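Local atomic coordinates of choline kinase (Cryptosporidium parvum, PDB entry 3MES), a protein that probably phosphorylates choline and ethanolamine, and binds ADP and magnesium. Residues B[52-57]-B[85-90]; B[139-142]-B[147-150]; B[208-213]-B[223-228]. All coordinates share one frame; numbering follows the deposited sequence.

How the contacts relate
Contacts 1 and 2 belong to the five-stranded antiparallel sheet of the N-terminal lobe of a protein-kinase-like fold, contact 3 to the helical part of the chain. In contact 1 helix 51-61 packs on strand 85-91, the second strand of the sheet; in contact 2 strands 139-143 and 146-150 form the hairpin at its far edge. Their centres lie 11 Å apart, Ile-148 CD1 comes within 4.2 Å of Ile-57 O, and both contacts reach ADP. Contact 3, between helices 198-214 and 222-231, is centred about 40 Å from contact 1 and 39 Å from contact 2. The three follow in series, so nucleotide-binding sheet and distant helices are assembled from separate local pairings.

Contact 1 (B[52-57]-B[85-90]); sequences EIIIGI and QLFVVS. With ADP (adenosine-5'-diphosphate), chain I.
Helix segment 52-57 lies against one face of strand segment 85-90, and the two meet through Ile-54 on the helix and Phe-87 and Val-89 on the strand, without any hydrogen bond between them. Ile-54 works with both of its branches. Its CG1 stands anti to the carbonyl carbon (chi1 -64°) and the chain runs on extended, which carries CD1 out over the Phe-87 ring. That methyl sits 3.8 Å above the ring plane and over its centre, only 7° off the normal through the centroid, a CH-pi contact made squarely on the face. The CG1-CD1 bond of Ile-54 points at the ring, roughly along its normal. The other branch, CG2, meets Val-89 CG2 at 4.1 Å.

Phe-87 and Val-89 are two residues apart on the strand and so share the face turned to the helix. Leu-86, between Gln-85 and Phe-87, belongs to the reverse face, where its CD1 lies 3.4 Å from ADP O5'. In this N-terminal lobe of the kinase-like fold, one strand thus lies between helix and nucleotide. Ile-54 also touches Phe-107 of the neighbouring strand 104-109, and Ile-73 of strand 73-78 extends the apolar layer by touching Val-89.

Since the three touching residues are buried and meet through carbon alone, the pairing depends on shape and dispersion: a single branched side chain offers one methyl to an aromatic face and another to a valine, while the strand's reverse side meets the nucleotide.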
loop_
_atom_site.group_PDB
_atom_site.type_symbol
_atom_site.label_atom_id
_atom_site.label_comp_id
_atom_site.label_asym_id
_atom_site.label_seq_id
_atom_site.Cartn_x
_atom_site.Cartn_y
_atom_site.Cartn_z
ATOM N N GLU B 52 27.088 -18.368 21.309
ATOM C CA GLU B 52 26.746 -18.152 22.711
ATOM C C GLU B 52 26.868 -16.678 23.089
ATOM O O GLU B 52 26.126 -16.182 23.936
ATOM C CB GLU B 52 27.630 -19.008 23.622
ATOM C CG GLU B 52 26.933 -19.477 24.894
ATOM C CD GLU B 52 25.784 -20.429 24.604
ATOM O OE1 GLU B 52 24.697 -20.255 25.197
ATOM O OE2 GLU B 52 25.965 -21.347 23.771
ATOM N N ILE B 53 27.804 -15.984 22.452
ATOM C CA ILE B 53 28.036 -14.571 22.731
ATOM C C ILE B 53 26.936 -13.701 22.135
ATOM O O ILE B 53 26.588 -12.658 22.688
ATOM C CB ILE B 53 29.403 -14.108 22.192
ATOM C CG1 ILE B 53 30.528 -14.596 23.107
ATOM C CG2 ILE B 53 29.441 -12.593 22.067
ATOM C CD1 ILE B 53 31.917 -14.255 22.605
ATOM N N ILE B 54 26.394 -14.137 21.003
ATOM C CA ILE B 54 25.288 -13.436 20.369
ATOM C C ILE B 54 24.008 -13.678 21.158
ATOM O O ILE B 54 23.184 -12.778 21.322
ATOM C CB ILE B 54 25.094 -13.899 18.914
ATOM C CG1 ILE B 54 26.319 -13.531 18.073
ATOM C CG2 ILE B 54 23.836 -13.284 18.326
ATOM C CD1 ILE B 54 26.298 -14.102 16.675
ATOM N N ILE B 55 23.857 -14.903 21.653
ATOM C CA ILE B 55 22.690 -15.283 22.438
ATOM C C ILE B 55 22.677 -14.600 23.806
ATOM O O ILE B 55 21.626 -14.182 24.292
ATOM C CB ILE B 55 22.606 -16.813 22.602
ATOM C CG1 ILE B 55 22.484 -17.479 21.230
ATOM C CG2 ILE B 55 21.434 -17.195 23.496
ATOM C CD1 ILE B 55 22.213 -18.965 21.287
ATOM N N GLY B 56 23.849 -14.477 24.419
ATOM C CA GLY B 56 23.966 -13.749 25.676
ATOM C C GLY B 56 23.607 -12.285 25.490
ATOM O O GLY B 56 22.884 -11.704 26.296
ATOM N N ILE B 57 24.116 -11.692 24.416
ATOM C CA ILE B 57 23.838 -10.296 24.102
ATOM C C ILE B 57 22.355 -10.065 23.824
ATOM O O ILE B 57 21.809 -9.016 24.166
ATOM C CB ILE B 57 24.671 -9.821 22.894
ATOM C CG1 ILE B 57 26.144 -9.693 23.290
ATOM C CG2 ILE B 57 24.136 -8.496 22.357
ATOM C CD1 ILE B 57 27.071 -9.368 22.135
ATOM N N GLN B 85 28.487 -8.806 9.045
ATOM C CA GLN B 85 28.076 -10.145 9.442
ATOM C C GLN B 85 26.641 -10.095 9.945
ATOM O O GLN B 85 26.354 -9.476 10.966
ATOM C CB GLN B 85 28.995 -10.692 10.531
ATOM C CG GLN B 85 30.469 -10.697 10.164
ATOM C CD GLN B 85 31.333 -11.301 11.256
ATOM O OE1 GLN B 85 31.113 -12.437 11.678
ATOM N NE2 GLN B 85 32.323 -10.544 11.717
ATOM N N LEU B 86 25.737 -10.741 9.218
ATOM C CA LEU B 86 24.324 -10.707 9.565
ATOM C C LEU B 86 23.849 -12.052 10.091
ATOM O O LEU B 86 24.235 -13.106 9.586
ATOM C CB LEU B 86 23.484 -10.283 8.358
ATOM C CG LEU B 86 23.856 -8.952 7.697
ATOM C CD1 LEU B 86 22.858 -8.599 6.598
ATOM C CD2 LEU B 86 23.940 -7.832 8.725
ATOM N N PHE B 87 23.006 -12.008 11.114
ATOM C CA PHE B 87 22.440 -13.218 11.687
ATOM C C PHE B 87 20.957 -13.022 11.937
ATOM O O PHE B 87 20.534 -11.971 12.412
ATOM C CB PHE B 87 23.130 -13.567 13.010
ATOM C CG PHE B 87 24.621 -13.707 12.905
ATOM C CD1 PHE B 87 25.199 -14.939 12.644
ATOM C CD2 PHE B 87 25.446 -12.609 13.085
ATOM C CE1 PHE B 87 26.574 -15.072 12.554
ATOM C CE2 PHE B 87 26.822 -12.735 12.997
ATOM C CZ PHE B 87 27.387 -13.968 12.731
ATOM N N VAL B 88 20.165 -14.036 11.612
ATOM C CA VAL B 88 18.769 -14.038 12.001
ATOM C C VAL B 88 18.634 -14.869 13.271
ATOM O O VAL B 88 18.893 -16.072 13.267
ATOM C CB VAL B 88 17.863 -14.607 10.904
ATOM C CG1 VAL B 88 16.406 -14.397 11.273
ATOM C CG2 VAL B 88 18.170 -13.948 9.568
ATOM N N VAL B 89 18.246 -14.213 14.359
ATOM C CA VAL B 89 18.103 -14.883 15.642
ATOM C C VAL B 89 16.629 -15.064 15.974
ATOM O O VAL B 89 15.921 -14.094 16.240
ATOM C CB VAL B 89 18.790 -14.095 16.770
ATOM C CG1 VAL B 89 18.734 -14.878 18.073
ATOM C CG2 VAL B 89 20.230 -13.776 16.392
ATOM N N SER B 90 16.172 -16.310 15.957
ATOM C CA SER B 90 14.760 -16.604 16.162
ATOM C C SER B 90 14.507 -17.395 17.439
ATOM O O SER B 90 15.396 -18.069 17.957
ATOM C CB SER B 90 14.204 -17.383 14.968
ATOM O OG SER B 90 14.489 -16.726 13.748
HETATM P PB ADP I . 25.475 -5.253 3.921
HETATM O O1B ADP I . 26.597 -6.227 4.194
HETATM O O2B ADP I . 25.330 -4.160 4.951
HETATM O O3B ADP I . 25.409 -4.782 2.486
HETATM P PA ADP I . 22.668 -5.628 3.816
HETATM O O1A ADP I . 22.623 -5.025 2.432
HETATM O O2A ADP I . 22.179 -4.845 5.007
HETATM O O3A ADP I . 24.160 -6.154 4.125
HETATM O "O5'" ADP I . 21.890 -7.031 3.766
HETATM C "C5'" ADP I . 20.511 -7.105 4.094
HETATM C "C4'" ADP I . 19.958 -8.368 3.462
HETATM O "O4'" ADP I . 19.704 -9.325 4.487
HETATM C "C3'" ADP I . 18.635 -8.074 2.777
HETATM O "O3'" ADP I . 18.719 -8.418 1.395
HETATM C "C2'" ADP I . 17.616 -8.939 3.481
HETATM O "O2'" ADP I . 17.319 -10.074 2.665
HETATM C "C1'" ADP I . 18.308 -9.375 4.760
HETATM N N9 ADP I . 18.019 -8.395 5.834
HETATM C C8 ADP I . 18.830 -7.390 6.217
HETATM N N7 ADP I . 18.279 -6.671 7.229
HETATM C C5 ADP I . 17.085 -7.225 7.507
HETATM C C6 ADP I . 15.985 -6.961 8.465
HETATM N N6 ADP I . 16.061 -5.935 9.347
HETATM N N1 ADP I . 14.909 -7.780 8.427
HETATM C C2 ADP I . 14.826 -8.801 7.553
HETATM N N3 ADP I . 15.783 -9.102 6.658
HETATM C C4 ADP I . 16.917 -8.362 6.585
#

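Contact 2 (B[139-142]-B[147-150]); sequences IIAD and RIEE. With ADP (adenosine-5'-diphosphate), chain I.
Arg-147 and Asp-142 form a non-hydrogen-bonded pair of the antiparallel hairpin, and the CB of Arg-147 rests 3.3 Å from Ala-141 O. With chi1 at 63° its CG is held between the backbone N and the carbonyl carbon; from there the chain runs extended to NE and brings the guanidinium to Glu-149 on the same face. Its NH1 is bonded to Tyr-110 OH, and Phe-127 of helix 120-132 makes a cation-pi contact with the arginine.

Ile-148 follows on the other face, gripping the edge strand by both backbone polar atoms. Its N donates to Ala-141 O at 2.7 Å, from a position tilted 16° out of the carbonyl plane. Its O takes a bond from Ile-140 N, also 2.7 Å and nearly in line with the C=O, and a weak one from Ala-141 N. Two successive residues thus face one: a classic beta bulge, which shifts the register between Ile-139 and Ala-141 at the edge of the kinase-like N-terminal lobe. The side chain divides accordingly: Ile-148 CD1 meets Ala-141 CB at 3.7 Å. Its other branch, Ile-148 CG2, lies 4.0 Å from Ile-140 CB.

Glu-149, paired with Ile-139, extends its chain beyond CG and splits its carboxylate between two tasks. OE2 forms a salt bridge with Arg-147 NE at 2.6 Å, met on the anti side and 28° out of the carboxylate plane; Arg-108, which binds ADP, is a second partner of OE2. These two arginines probably favour the ionised carboxylate. OE1 accepts a weak bond from the adenine amino group.

Glu-150 O takes ADP N6 at 3.1 Å, and Ile-152 N also bonds to ADP, consistent with a hinge as in protein kinases.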
loop_
_atom_site.group_PDB
_atom_site.type_symbol
_atom_site.label_atom_id
_atom_site.label_comp_id
_atom_site.label_asym_id
_atom_site.label_seq_id
_atom_site.Cartn_x
_atom_site.Cartn_y
_atom_site.Cartn_z
ATOM N N ILE B 139 15.486 -0.208 15.912
ATOM C CA ILE B 139 16.694 -0.588 16.635
ATOM C C ILE B 139 16.333 -1.002 18.054
ATOM O O ILE B 139 15.763 -0.220 18.812
ATOM C CB ILE B 139 17.708 0.572 16.712
ATOM C CG1 ILE B 139 18.268 0.905 15.329
ATOM C CG2 ILE B 139 18.846 0.230 17.666
ATOM C CD1 ILE B 139 19.168 2.120 15.327
ATOM N N ILE B 140 16.666 -2.235 18.413
ATOM C CA ILE B 140 16.364 -2.742 19.744
ATOM C C ILE B 140 17.540 -2.527 20.693
ATOM O O ILE B 140 17.354 -2.214 21.869
ATOM C CB ILE B 140 15.986 -4.233 19.698
ATOM C CG1 ILE B 140 14.755 -4.432 18.810
ATOM C CG2 ILE B 140 15.738 -4.771 21.100
ATOM C CD1 ILE B 140 14.471 -5.872 18.465
ATOM N N ALA B 141 18.751 -2.690 20.172
ATOM C CA ALA B 141 19.966 -2.430 20.935
ATOM C C ALA B 141 21.041 -1.868 20.014
ATOM O O ALA B 141 21.224 -2.347 18.894
ATOM C CB ALA B 141 20.451 -3.695 21.620
ATOM N N ASP B 142 21.753 -0.852 20.494
ATOM C CA ASP B 142 22.714 -0.131 19.668
ATOM C C ASP B 142 24.066 0.026 20.363
ATOM O O ASP B 142 24.187 0.760 21.342
ATOM C CB ASP B 142 22.148 1.247 19.301
ATOM C CG ASP B 142 23.089 2.054 18.430
ATOM O OD1 ASP B 142 24.276 1.680 18.329
ATOM O OD2 ASP B 142 22.645 3.064 17.847
ATOM N N ARG B 147 24.603 -3.868 16.185
ATOM C CA ARG B 147 23.276 -3.485 16.660
ATOM C C ARG B 147 22.263 -4.610 16.496
ATOM O O ARG B 147 22.454 -5.522 15.692
ATOM C CB ARG B 147 22.786 -2.220 15.947
ATOM C CG ARG B 147 22.590 -2.363 14.441
ATOM C CD ARG B 147 22.015 -1.078 13.859
ATOM N NE ARG B 147 21.616 -1.210 12.460
ATOM C CZ ARG B 147 22.204 -0.577 11.450
ATOM N NH1 ARG B 147 23.227 0.236 11.677
ATOM N NH2 ARG B 147 21.768 -0.753 10.211
ATOM N N ILE B 148 21.192 -4.547 17.279
ATOM C CA ILE B 148 20.092 -5.496 17.170
ATOM C C ILE B 148 18.899 -4.803 16.524
ATOM O O ILE B 148 18.382 -3.820 17.053
ATOM C CB ILE B 148 19.672 -6.036 18.550
ATOM C CG1 ILE B 148 20.853 -6.715 19.244
ATOM C CG2 ILE B 148 18.506 -7.005 18.415
ATOM C CD1 ILE B 148 20.528 -7.228 20.636
ATOM N N GLU B 149 18.471 -5.312 15.375
ATOM C CA GLU B 149 17.362 -4.717 14.642
ATOM C C GLU B 149 16.118 -5.592 14.678
ATOM O O GLU B 149 16.197 -6.806 14.869
ATOM C CB GLU B 149 17.738 -4.493 13.178
ATOM C CG GLU B 149 18.962 -3.643 12.946
ATOM C CD GLU B 149 19.273 -3.503 11.470
ATOM O OE1 GLU B 149 18.406 -3.870 10.648
ATOM O OE2 GLU B 149 20.379 -3.035 11.131
ATOM N N GLU B 150 14.970 -4.958 14.473
ATOM C CA GLU B 150 13.732 -5.671 14.229
ATOM C C GLU B 150 13.879 -6.470 12.940
ATOM O O GLU B 150 14.340 -5.942 11.924
ATOM C CB GLU B 150 12.584 -4.672 14.092
ATOM C CG GLU B 150 11.360 -5.213 13.388
ATOM C CD GLU B 150 10.330 -4.134 13.109
ATOM O OE1 GLU B 150 10.698 -2.939 13.101
ATOM O OE2 GLU B 150 9.151 -4.483 12.893
HETATM P PB ADP I . 25.475 -5.253 3.921
HETATM O O1B ADP I . 26.597 -6.227 4.194
HETATM O O2B ADP I . 25.330 -4.160 4.951
HETATM O O3B ADP I . 25.409 -4.782 2.486
HETATM P PA ADP I . 22.668 -5.628 3.816
HETATM O O1A ADP I . 22.623 -5.025 2.432
HETATM O O2A ADP I . 22.179 -4.845 5.007
HETATM O O3A ADP I . 24.160 -6.154 4.125
HETATM O "O5'" ADP I . 21.890 -7.031 3.766
HETATM C "C5'" ADP I . 20.511 -7.105 4.094
HETATM C "C4'" ADP I . 19.958 -8.368 3.462
HETATM O "O4'" ADP I . 19.704 -9.325 4.487
HETATM C "C3'" ADP I . 18.635 -8.074 2.777
HETATM O "O3'" ADP I . 18.719 -8.418 1.395
HETATM C "C2'" ADP I . 17.616 -8.939 3.481
HETATM O "O2'" ADP I . 17.319 -10.074 2.665
HETATM C "C1'" ADP I . 18.308 -9.375 4.760
HETATM N N9 ADP I . 18.019 -8.395 5.834
HETATM C C8 ADP I . 18.830 -7.390 6.217
HETATM N N7 ADP I . 18.279 -6.671 7.229
HETATM C C5 ADP I . 17.085 -7.225 7.507
HETATM C C6 ADP I . 15.985 -6.961 8.465
HETATM N N6 ADP I . 16.061 -5.935 9.347
HETATM N N1 ADP I . 14.909 -7.780 8.427
HETATM C C2 ADP I . 14.826 -8.801 7.553
HETATM N N3 ADP I . 15.783 -9.102 6.658
HETATM C C4 ADP I . 16.917 -8.362 6.585
#

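Contact 3 (B[208-213]-B[223-228]); sequences EAKIQV and ELYSKI
Tyr-225 reaches from one helix of a nearly antiparallel pair to Ala-209, Lys-210 and Val-213 on the other. Segments 208-213 and 223-228 belong to consecutive helices of a helical hairpin, joined by a short connection, and their axes cross at -153°. At closest approach the axes are still 13.0 Å apart, too far for close backbone packing, so the long tyrosine side chain spans most of the gap. It can do so because CG stands anti to the backbone N (chi1 169°), which sends the ring outward toward the facing helix.

Apolar contact is supplied by Val-213. Its CG2 comes 3.8 Å from Tyr-225 CZ, meeting the ring obliquely, and lies slightly nearer still to the hydroxyl oxygen. Ile-376, from helix 364-376, touches both Ala-209 and Tyr-225, so a third helix joins the pair at this level, while Ile-220 of the connecting loop also packs on the tyrosine.

The polar end of the tyrosine meets aliphatic carbon on the opposite helix. Lys-210 crosses it at about a right angle, laying its methylenes beside the hydroxyl while its ammonium group goes to a long, weak ion pair with Glu-207. The backbone carbonyl carbon of Ala-209 is a more distant neighbour of the hydroxyl. The contact lies away from the ligand sites and joins two helices by packing. Bends at chi2 (78°) and chi4 shape the lysine chain, whose CD comes to 3.5 Å from Tyr-225 OH.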
loop_
_atom_site.group_PDB
_atom_site.type_symbol
_atom_site.label_atom_id
_atom_site.label_comp_id
_atom_site.label_asym_id
_atom_site.label_seq_id
_atom_site.Cartn_x
_atom_site.Cartn_y
_atom_site.Cartn_z
ATOM N N GLU B 208 37.559 6.343 -7.190
ATOM C CA GLU B 208 37.764 5.000 -6.658
ATOM C C GLU B 208 37.944 3.995 -7.795
ATOM O O GLU B 208 38.747 3.068 -7.695
ATOM C CB GLU B 208 36.610 4.580 -5.741
ATOM C CG GLU B 208 36.637 5.233 -4.363
ATOM C CD GLU B 208 35.572 4.683 -3.425
ATOM O OE1 GLU B 208 35.198 5.390 -2.465
ATOM O OE2 GLU B 208 35.105 3.547 -3.645
ATOM N N ALA B 209 37.197 4.188 -8.877
ATOM C CA ALA B 209 37.305 3.318 -10.045
ATOM C C ALA B 209 38.697 3.398 -10.670
ATOM O O ALA B 209 39.342 2.374 -10.894
ATOM C CB ALA B 209 36.234 3.664 -11.070
ATOM N N LYS B 210 39.153 4.614 -10.956
ATOM C CA LYS B 210 40.504 4.820 -11.475
ATOM C C LYS B 210 41.514 3.963 -10.722
ATOM O O LYS B 210 42.270 3.199 -11.322
ATOM C CB LYS B 210 40.907 6.291 -11.358
ATOM C CG LYS B 210 40.676 7.123 -12.607
ATOM C CD LYS B 210 39.220 7.508 -12.769
ATOM C CE LYS B 210 39.085 8.758 -13.624
ATOM N NZ LYS B 210 39.738 9.931 -12.973
ATOM N N ILE B 211 41.522 4.105 -9.401
ATOM C CA ILE B 211 42.426 3.347 -8.545
ATOM C C ILE B 211 42.364 1.851 -8.843
ATOM O O ILE B 211 43.394 1.204 -9.044
ATOM C CB ILE B 211 42.107 3.584 -7.055
ATOM C CG1 ILE B 211 42.371 5.047 -6.684
ATOM C CG2 ILE B 211 42.929 2.647 -6.179
ATOM C CD1 ILE B 211 41.894 5.422 -5.298
ATOM N N GLN B 212 41.152 1.304 -8.868
ATOM C CA GLN B 212 40.962 -0.115 -9.145
ATOM C C GLN B 212 41.450 -0.482 -10.544
ATOM O O GLN B 212 42.108 -1.506 -10.731
ATOM C CB GLN B 212 39.494 -0.510 -8.969
ATOM C CG GLN B 212 39.030 -0.514 -7.521
ATOM C CD GLN B 212 39.827 -1.476 -6.661
ATOM O OE1 GLN B 212 39.996 -1.261 -5.461
ATOM N NE2 GLN B 212 40.326 -2.544 -7.275
ATOM N N VAL B 213 41.126 0.356 -11.522
ATOM C CA VAL B 213 41.566 0.126 -12.892
ATOM C C VAL B 213 43.087 0.048 -12.954
ATOM O O VAL B 213 43.649 -0.901 -13.504
ATOM C CB VAL B 213 41.072 1.233 -13.842
ATOM C CG1 VAL B 213 41.678 1.055 -15.226
ATOM C CG2 VAL B 213 39.553 1.233 -13.911
ATOM N N GLU B 223 37.468 0.689 -23.933
ATOM C CA GLU B 223 36.858 1.580 -24.915
ATOM C C GLU B 223 35.575 2.203 -24.367
ATOM O O GLU B 223 35.366 3.412 -24.465
ATOM C CB GLU B 223 36.565 0.826 -26.214
ATOM C CG GLU B 223 36.673 1.683 -27.467
ATOM C CD GLU B 223 38.110 2.044 -27.800
ATOM O OE1 GLU B 223 39.022 1.284 -27.410
ATOM O OE2 GLU B 223 38.328 3.086 -28.457
ATOM N N LEU B 224 34.722 1.366 -23.789
ATOM C CA LEU B 224 33.482 1.824 -23.175
ATOM C C LEU B 224 33.787 2.697 -21.962
ATOM O O LEU B 224 33.353 3.847 -21.877
ATOM C CB LEU B 224 32.630 0.623 -22.757
ATOM C CG LEU B 224 31.220 0.885 -22.227
ATOM C CD1 LEU B 224 30.412 1.692 -23.229
ATOM C CD2 LEU B 224 30.521 -0.427 -21.909
ATOM N N TYR B 225 34.543 2.135 -21.025
ATOM C CA TYR B 225 34.939 2.840 -19.814
ATOM C C TYR B 225 35.484 4.224 -20.136
ATOM O O TYR B 225 35.182 5.200 -19.447
ATOM C CB TYR B 225 35.987 2.019 -19.061
ATOM C CG TYR B 225 36.666 2.749 -17.927
ATOM C CD1 TYR B 225 36.129 2.735 -16.648
ATOM C CD2 TYR B 225 37.853 3.438 -18.131
ATOM C CE1 TYR B 225 36.750 3.395 -15.605
ATOM C CE2 TYR B 225 38.482 4.101 -17.096
ATOM C CZ TYR B 225 37.927 4.076 -15.834
ATOM O OH TYR B 225 38.551 4.733 -14.798
ATOM N N SER B 226 36.284 4.301 -21.192
ATOM C CA SER B 226 36.928 5.548 -21.576
ATOM C C SER B 226 35.906 6.577 -22.050
ATOM O O SER B 226 36.016 7.763 -21.737
ATOM C CB SER B 226 37.968 5.291 -22.665
ATOM O OG SER B 226 38.938 6.322 -22.695
ATOM N N LYS B 227 34.907 6.118 -22.800
ATOM C CA LYS B 227 33.865 7.006 -23.306
ATOM C C LYS B 227 32.996 7.541 -22.171
ATOM O O LYS B 227 32.498 8.665 -22.232
ATOM C CB LYS B 227 32.994 6.287 -24.339
ATOM C CG LYS B 227 32.037 7.210 -25.084
ATOM C CD LYS B 227 32.761 8.007 -26.157
ATOM C CE LYS B 227 32.032 9.309 -26.472
ATOM N NZ LYS B 227 30.578 9.104 -26.716
ATOM N N ILE B 228 32.815 6.728 -21.135
ATOM C CA ILE B 228 32.024 7.128 -19.978
ATOM C C ILE B 228 32.716 8.244 -19.204
ATOM O O ILE B 228 32.063 9.147 -18.682
ATOM C CB ILE B 228 31.765 5.937 -19.036
ATOM C CG1 ILE B 228 30.892 4.891 -19.730
ATOM C CG2 ILE B 228 31.112 6.408 -17.740
ATOM C CD1 ILE B 228 29.547 5.418 -20.176
#